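Local coordinates for protein serine proteinase inhibitor 1 (Myxoma virus, PDB 6BJ5) that inhibits serine endopeptidases as a member of the serpin family and is important for the virulence of myxoma virus, at residues 44-49 and 74-79; 48-53 and 88-93. All blocks are in the same frame, centred on the assembly; numbering follows the deposited sequence.

Contact 1. Residues 44-49 and 74-79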
ATOM      1  N   LEU A  44       9.784  -5.917   3.772  1.00 26.73           N
ATOM      2  CA  LEU A  44      10.984  -5.573   4.525  1.00 15.16           C
ATOM      3  C   LEU A  44      11.164  -6.494   5.726  1.00 19.34           C
ATOM      4  O   LEU A  44      12.298  -6.824   6.104  1.00  9.72           O
ATOM      5  CB  LEU A  44      10.907  -4.124   4.995  1.00 16.42           C
ATOM      6  CG  LEU A  44      10.892  -2.994   3.974  1.00 21.41           C
ATOM      7  CD1 LEU A  44      10.877  -1.647   4.689  1.00 12.55           C
ATOM      8  CD2 LEU A  44      12.098  -3.096   3.079  1.00 11.08           C
ATOM      9  N   SER A  45      10.057  -6.915   6.340  1.00 19.43           N
ATOM     10  CA  SER A  45      10.131  -7.784   7.509  1.00 23.26           C
ATOM     11  C   SER A  45      10.714  -9.149   7.148  1.00 32.80           C
ATOM     12  O   SER A  45      11.534  -9.702   7.892  1.00 32.99           O
ATOM     13  CB  SER A  45       8.735  -7.910   8.120  1.00 31.55           C
ATOM     14  OG  SER A  45       8.714  -8.713   9.281  1.00 35.21           O
ATOM     15  N   VAL A  46      10.330  -9.685   5.986  1.00 37.00           N
ATOM     16  CA  VAL A  46      10.947 -10.910   5.475  1.00 17.91           C
ATOM     17  C   VAL A  46      12.412 -10.664   5.144  1.00 20.93           C
ATOM     18  O   VAL A  46      13.291 -11.420   5.573  1.00 26.51           O
ATOM     19  CB  VAL A  46      10.173 -11.419   4.247  1.00 27.96           C
ATOM     20  CG1 VAL A  46      10.904 -12.586   3.603  1.00 21.46           C
ATOM     21  CG2 VAL A  46       8.754 -11.823   4.647  1.00 15.90           C
ATOM     22  N   LEU A  47      12.701  -9.588   4.390  1.00 30.57           N
ATOM     23  CA  LEU A  47      14.079  -9.246   4.021  1.00 29.10           C
ATOM     24  C   LEU A  47      14.988  -9.190   5.231  1.00 35.84           C
ATOM     25  O   LEU A  47      16.201  -9.388   5.117  1.00 44.44           O
ATOM     26  CB  LEU A  47      14.112  -7.886   3.324  1.00 25.20           C
ATOM     27  CG  LEU A  47      15.463  -7.401   2.795  1.00 24.68           C
ATOM     28  CD1 LEU A  47      15.958  -8.319   1.709  1.00 26.82           C
ATOM     29  CD2 LEU A  47      15.380  -5.996   2.252  1.00 24.87           C
ATOM     30  N   ARG A  48      14.408  -8.947   6.389  1.00 38.32           N
ATOM     31  CA  ARG A  48      15.155  -8.749   7.612  1.00 42.69           C
ATOM     32  C   ARG A  48      15.652 -10.082   8.172  1.00 40.97           C
ATOM     33  O   ARG A  48      16.724 -10.140   8.783  1.00 28.96           O
ATOM     34  CB  ARG A  48      14.244  -7.969   8.555  1.00 36.99           C
ATOM     35  CG  ARG A  48      14.777  -7.614   9.853  1.00 30.93           C
ATOM     36  CD  ARG A  48      13.759  -6.759  10.581  1.00 24.02           C
ATOM     37  NE  ARG A  48      14.070  -6.823  11.997  1.00 38.60           N
ATOM     38  CZ  ARG A  48      15.038  -6.121  12.569  1.00 37.48           C
ATOM     39  NH1 ARG A  48      15.781  -5.275  11.841  1.00 25.63           N
ATOM     40  NH2 ARG A  48      15.264  -6.286  13.865  1.00 29.81           N
ATOM     41  N   ILE A  49      14.913 -11.167   7.934  1.00 39.97           N
ATOM     42  CA  ILE A  49      15.338 -12.488   8.366  1.00 31.38           C
ATOM     43  C   ILE A  49      16.612 -12.903   7.651  1.00 31.07           C
ATOM     44  O   ILE A  49      17.354 -13.747   8.148  1.00 37.49           O
ATOM     45  CB  ILE A  49      14.196 -13.497   8.100  1.00 41.87           C
ATOM     46  CG1 ILE A  49      12.935 -13.092   8.868  1.00 42.89           C
ATOM     47  CG2 ILE A  49      14.598 -14.910   8.475  1.00 30.26           C
ATOM     48  CD1 ILE A  49      13.129 -13.085  10.359  1.00 40.29           C
ATOM     49  N   ALA A  74      -2.945 -11.891   2.699  1.00 34.18           N
ATOM     50  CA  ALA A  74      -1.569 -11.440   2.605  1.00 36.62           C
ATOM     51  C   ALA A  74      -0.706 -12.643   2.279  1.00 39.61           C
ATOM     52  O   ALA A  74      -0.993 -13.755   2.723  1.00 54.94           O
ATOM     53  CB  ALA A  74      -1.093 -10.786   3.912  1.00 36.65           C
ATOM     54  N   LEU A  75       0.351 -12.427   1.502  1.00 39.18           N
ATOM     55  CA  LEU A  75       1.171 -13.546   1.049  1.00 34.50           C
ATOM     56  C   LEU A  75       2.634 -13.129   0.978  1.00 32.84           C
ATOM     57  O   LEU A  75       2.955 -11.986   0.640  1.00 47.88           O
ATOM     58  CB  LEU A  75       0.678 -14.074  -0.305  1.00 37.39           C
ATOM     59  CG  LEU A  75       1.486 -15.155  -1.031  1.00 52.18           C
ATOM     60  CD1 LEU A  75       0.586 -15.956  -1.921  1.00 60.37           C
ATOM     61  CD2 LEU A  75       2.591 -14.542  -1.892  1.00 59.73           C
ATOM     62  N   ARG A  76       3.521 -14.074   1.302  1.00 25.72           N
ATOM     63  CA  ARG A  76       4.958 -13.809   1.335  1.00 33.39           C
ATOM     64  C   ARG A  76       5.724 -15.008   0.797  1.00 35.43           C
ATOM     65  O   ARG A  76       5.619 -16.114   1.339  1.00 28.67           O
ATOM     66  CB  ARG A  76       5.424 -13.469   2.748  1.00 27.47           C
ATOM     67  CG  ARG A  76       4.861 -12.172   3.246  1.00 36.96           C
ATOM     68  CD  ARG A  76       4.509 -12.284   4.709  1.00 45.68           C
ATOM     69  NE  ARG A  76       5.051 -11.132   5.394  1.00 55.55           N
ATOM     70  CZ  ARG A  76       5.247 -11.059   6.692  1.00 58.27           C
ATOM     71  NH1 ARG A  76       5.769  -9.960   7.206  1.00 71.85           N
ATOM     72  NH2 ARG A  76       4.933 -12.089   7.451  1.00 58.69           N
ATOM     73  N   GLU A  77       6.505 -14.770  -0.258  1.00 32.59           N
ATOM     74  CA  GLU A  77       7.278 -15.800  -0.930  1.00 28.25           C
ATOM     75  C   GLU A  77       8.649 -15.212  -1.216  1.00 25.89           C
ATOM     76  O   GLU A  77       8.792 -13.993  -1.374  1.00 21.01           O
ATOM     77  CB  GLU A  77       6.633 -16.263  -2.260  1.00 28.25           C
ATOM     78  CG  GLU A  77       5.202 -16.769  -2.151  1.00 32.58           C
ATOM     79  CD  GLU A  77       5.042 -17.981  -1.248  1.00 42.67           C
ATOM     80  OE1 GLU A  77       5.849 -18.932  -1.329  1.00 43.72           O
ATOM     81  OE2 GLU A  77       4.107 -17.970  -0.426  1.00 48.94           O
ATOM     82  N   LEU A  78       9.652 -16.088  -1.257  1.00 23.17           N
ATOM     83  CA  LEU A  78      11.011 -15.730  -1.629  1.00 19.97           C
ATOM     84  C   LEU A  78      11.476 -16.686  -2.724  1.00 22.79           C
ATOM     85  O   LEU A  78      11.363 -17.907  -2.585  1.00 21.76           O
ATOM     86  CB  LEU A  78      11.944 -15.785  -0.407  1.00 21.55           C
ATOM     87  CG  LEU A  78      13.437 -15.547  -0.656  1.00 28.10           C
ATOM     88  CD1 LEU A  78      13.704 -14.162  -1.253  1.00 29.05           C
ATOM     89  CD2 LEU A  78      14.240 -15.756   0.620  1.00 20.86           C
ATOM     90  N   PHE A  79      11.991 -16.136  -3.813  1.00 29.52           N
ATOM     91  CA  PHE A  79      12.456 -16.928  -4.946  1.00 29.57           C
ATOM     92  C   PHE A  79      13.955 -16.707  -5.058  1.00 31.16           C
ATOM     93  O   PHE A  79      14.400 -15.631  -5.476  1.00 33.51           O
ATOM     94  CB  PHE A  79      11.746 -16.500  -6.228  1.00 38.91           C
ATOM     95  CG  PHE A  79      10.269 -16.661  -6.163  1.00 46.81           C
ATOM     96  CD1 PHE A  79       9.673 -17.858  -6.504  1.00 38.32           C
ATOM     97  CD2 PHE A  79       9.473 -15.623  -5.692  1.00 47.10           C
ATOM     98  CE1 PHE A  79       8.305 -18.010  -6.407  1.00 41.61           C
ATOM     99  CE2 PHE A  79       8.108 -15.770  -5.592  1.00 42.11           C
ATOM    100  CZ  PHE A  79       7.522 -16.966  -5.948  1.00 44.37           C
TER

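Contact 2. Residues 48-53 and 88-93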
ATOM      1  N   ARG A  48      14.408  -8.947   6.389  1.00 38.32           N
ATOM      2  CA  ARG A  48      15.155  -8.749   7.612  1.00 42.69           C
ATOM      3  C   ARG A  48      15.652 -10.082   8.172  1.00 40.97           C
ATOM      4  O   ARG A  48      16.724 -10.140   8.783  1.00 28.96           O
ATOM      5  CB  ARG A  48      14.244  -7.969   8.555  1.00 36.99           C
ATOM      6  CG  ARG A  48      14.777  -7.614   9.853  1.00 30.93           C
ATOM      7  CD  ARG A  48      13.759  -6.759  10.581  1.00 24.02           C
ATOM      8  NE  ARG A  48      14.070  -6.823  11.997  1.00 38.60           N
ATOM      9  CZ  ARG A  48      15.038  -6.121  12.569  1.00 37.48           C
ATOM     10  NH1 ARG A  48      15.781  -5.275  11.841  1.00 25.63           N
ATOM     11  NH2 ARG A  48      15.264  -6.286  13.865  1.00 29.81           N
ATOM     12  N   ILE A  49      14.913 -11.167   7.934  1.00 39.97           N
ATOM     13  CA  ILE A  49      15.338 -12.488   8.366  1.00 31.38           C
ATOM     14  C   ILE A  49      16.612 -12.903   7.651  1.00 31.07           C
ATOM     15  O   ILE A  49      17.354 -13.747   8.148  1.00 37.49           O
ATOM     16  CB  ILE A  49      14.196 -13.497   8.100  1.00 41.87           C
ATOM     17  CG1 ILE A  49      12.935 -13.092   8.868  1.00 42.89           C
ATOM     18  CG2 ILE A  49      14.598 -14.910   8.475  1.00 30.26           C
ATOM     19  CD1 ILE A  49      13.129 -13.085  10.359  1.00 40.29           C
ATOM     20  N   ALA A  50      16.914 -12.292   6.514  1.00 27.87           N
ATOM     21  CA  ALA A  50      18.129 -12.597   5.781  1.00 32.47           C
ATOM     22  C   ALA A  50      19.297 -11.677   6.125  1.00 31.58           C
ATOM     23  O   ALA A  50      20.443 -11.998   5.779  1.00 31.60           O
ATOM     24  CB  ALA A  50      17.857 -12.521   4.272  1.00 22.19           C
ATOM     25  N   ALA A  51      19.045 -10.539   6.767  1.00 28.66           N
ATOM     26  CA  ALA A  51      20.081  -9.532   6.960  1.00 36.22           C
ATOM     27  C   ALA A  51      20.816  -9.720   8.291  1.00 35.74           C
ATOM     28  O   ALA A  51      20.360 -10.415   9.204  1.00 29.22           O
ATOM     29  CB  ALA A  51      19.481  -8.125   6.894  1.00 30.61           C
ATOM     30  N   GLY A  52      21.992  -9.110   8.381  1.00 38.63           N
ATOM     31  CA  GLY A  52      22.716  -9.075   9.635  1.00 31.16           C
ATOM     32  C   GLY A  52      23.418  -7.744   9.806  1.00 31.21           C
ATOM     33  O   GLY A  52      23.541  -6.952   8.861  1.00 30.73           O
ATOM     34  N   GLY A  53      23.848  -7.490  11.047  1.00 24.88           N
ATOM     35  CA  GLY A  53      24.690  -6.329  11.286  1.00 21.67           C
ATOM     36  C   GLY A  53      23.976  -5.008  11.064  1.00 30.28           C
ATOM     37  O   GLY A  53      22.847  -4.789  11.524  1.00 24.05           O
ATOM     38  N   PRO A  88      21.293 -23.629   5.566  1.00 50.06           N
ATOM     39  CA  PRO A  88      20.067 -24.375   5.887  1.00 49.84           C
ATOM     40  C   PRO A  88      19.263 -23.775   7.030  1.00 57.32           C
ATOM     41  O   PRO A  88      18.031 -23.910   7.041  1.00 62.19           O
ATOM     42  CB  PRO A  88      20.594 -25.784   6.209  1.00 40.47           C
ATOM     43  CG  PRO A  88      22.051 -25.587   6.533  1.00 30.96           C
ATOM     44  CD  PRO A  88      22.509 -24.459   5.664  1.00 26.44           C
ATOM     45  N   GLU A  89      19.912 -23.082   7.975  1.00 63.80           N
ATOM     46  CA  GLU A  89      19.172 -22.476   9.081  1.00 65.26           C
ATOM     47  C   GLU A  89      18.351 -21.283   8.633  1.00 54.53           C
ATOM     48  O   GLU A  89      17.371 -20.940   9.297  1.00 64.19           O
ATOM     49  CB  GLU A  89      20.107 -22.048  10.217  1.00 67.96           C
ATOM     50  CG  GLU A  89      21.208 -23.047  10.549  1.00 82.32           C
ATOM     51  CD  GLU A  89      22.440 -22.909   9.663  1.00 91.30           C
ATOM     52  OE1 GLU A  89      23.565 -23.064  10.186  1.00 90.58           O
ATOM     53  OE2 GLU A  89      22.291 -22.627   8.452  1.00 95.72           O
ATOM     54  N   PHE A  90      18.675 -20.695   7.487  1.00 39.82           N
ATOM     55  CA  PHE A  90      17.852 -19.613   6.983  1.00 36.60           C
ATOM     56  C   PHE A  90      16.561 -20.171   6.410  1.00 39.68           C
ATOM     57  O   PHE A  90      15.468 -19.717   6.768  1.00 40.79           O
ATOM     58  CB  PHE A  90      18.616 -18.816   5.916  1.00 30.69           C
ATOM     59  CG  PHE A  90      17.749 -17.884   5.137  1.00 30.90           C
ATOM     60  CD1 PHE A  90      17.418 -16.638   5.639  1.00 43.83           C
ATOM     61  CD2 PHE A  90      17.228 -18.267   3.910  1.00 29.04           C
ATOM     62  CE1 PHE A  90      16.588 -15.775   4.919  1.00 41.50           C
ATOM     63  CE2 PHE A  90      16.402 -17.416   3.185  1.00 28.42           C
ATOM     64  CZ  PHE A  90      16.081 -16.170   3.688  1.00 33.20           C
ATOM     65  N   THR A  91      16.667 -21.226   5.596  1.00 34.70           N
ATOM     66  CA  THR A  91      15.472 -21.789   4.990  1.00 40.27           C
ATOM     67  C   THR A  91      14.610 -22.473   6.039  1.00 37.95           C
ATOM     68  O   THR A  91      13.386 -22.551   5.885  1.00 37.38           O
ATOM     69  CB  THR A  91      15.859 -22.747   3.858  1.00 45.38           C
ATOM     70  OG1 THR A  91      16.809 -23.705   4.335  1.00 44.50           O
ATOM     71  CG2 THR A  91      16.498 -21.963   2.714  1.00 39.79           C
ATOM     72  N   ALA A  92      15.229 -23.008   7.090  1.00 45.10           N
ATOM     73  CA  ALA A  92      14.448 -23.522   8.212  1.00 49.75           C
ATOM     74  C   ALA A  92      13.725 -22.385   8.921  1.00 54.41           C
ATOM     75  O   ALA A  92      12.499 -22.427   9.100  1.00 49.51           O
ATOM     76  CB  ALA A  92      15.357 -24.271   9.189  1.00 38.45           C
ATOM     77  N   GLU A  93      14.481 -21.346   9.305  1.00 52.54           N
ATOM     78  CA  GLU A  93      13.893 -20.169   9.929  1.00 46.63           C
ATOM     79  C   GLU A  93      12.835 -19.557   9.025  1.00 47.70           C
ATOM     80  O   GLU A  93      11.724 -19.250   9.469  1.00 53.48           O
ATOM     81  CB  GLU A  93      14.996 -19.153  10.228  1.00 45.14           C
ATOM     82  CG  GLU A  93      14.516 -17.762  10.619  1.00 57.48           C
ATOM     83  CD  GLU A  93      14.256 -17.608  12.106  1.00 61.64           C
ATOM     84  OE1 GLU A  93      14.610 -18.536  12.867  1.00 60.21           O
ATOM     85  OE2 GLU A  93      13.695 -16.559  12.512  1.00 63.03           O
TER

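Contact 1. Residues 44-49 and 74-79
In the serpin core, where helix 37-49 (helix B) lies behind the large β-sheet A, Arg76 of strand 73-81 reaches across to Ser45 and Val46. The backbones come closest at Val46 and Arg76, whose CA atoms are 7.8 Å apart, so the arginine side chain does most of the bridging. Its CG sits anti to the carbonyl carbon (chi1 -66°), and bends at chi2 and chi3 turn the chain so that it and Val46 run alongside each other, pointing opposite ways. Val46 CG2 then lies over one face of the guanidinium, 3.8 Å from Arg76 NE and farther from the middle of the group; the same methyl grazes the aliphatic stem, where Val46 CG2 is 4.2 Å from Arg76 CB. From the preceding residue, Ser45 CB approaches the guanidinium obliquely, 3.7 Å from Arg76 NH1. The Ser45 hydroxyl is 3.8 Å from that nitrogen, measured OG to NH1, and bonds instead to the carbonyl of Pro62. Arg76 NH1 in turn donates to the carbonyl of Ser42 on the same helix, while Glu67 offers NH2 a long, weak ion pair. A buried arginine thus presents a flat face to a valine methyl and spends one N-H on the helix backbone, so packing and polarity together join sheet A to helix B across an interface of 158 Å².

Contact 2. Residues 48-53 and 88-93
Phe90 projects from the first turn of helix 88-98 (helix E of the serpin fold) onto Ile49 and Ala50, where helix 37-49 gives way to a loop. From its CB the ring is sent across the gap with CG anti to the backbone N (chi1 167°). CD1 is the first ring atom to meet the other segment, 3.8 Å from Ile49 O, which sits at the ring edge near its plane. Next along, CE1 is 3.6 Å from Ala50 CB, a methyl that comes in obliquely, and it also brushes the Ile49 branch methyl. CZ, at the tip, is still 4.1 Å from Ala50 CB. The loop residue Ala282 packs against both Phe90 and Ala50, adding a third party to this apolar patch.

One turn along helix 88-98, Glu93 meets Ile49 mainly through its stem, crossing it at about a right angle with CG 3.6 Å from Ile49 CG2. The bend at Glu93 chi2 (88°) leaves OE2 4.1 Å from Ile49 CD1, in a long, weak ion pair with Arg97. At the start of this helix, Pro88 O accepts both Ala92 N and Thr91 OG1, the hydroxyl at 3.0 Å and tilted 35° from the carbonyl plane.

Overall arrangement
Both contacts draw on helix 37-49, contact 1 from its last turns and contact 2 from where it runs out into loop, and they share Arg48 and Ile49. Their centres lie 11 Å apart, with contact 1 about 13 Å and contact 2 about 23 Å from the centre of the chain. Leu78 CD2 of contact 1 packs 3.6 Å from Phe90 CZ of contact 2, so the two contacts touch directly, with helices B and E packing on each other and on sheet A. Within that sheet, strand 305-314 runs antiparallel between strands 142-153 and 293-302, consistent with the inserted reactive-centre loop of a relaxed serpin; strand 73-81 of contact 1 lies on the other side of 142-153.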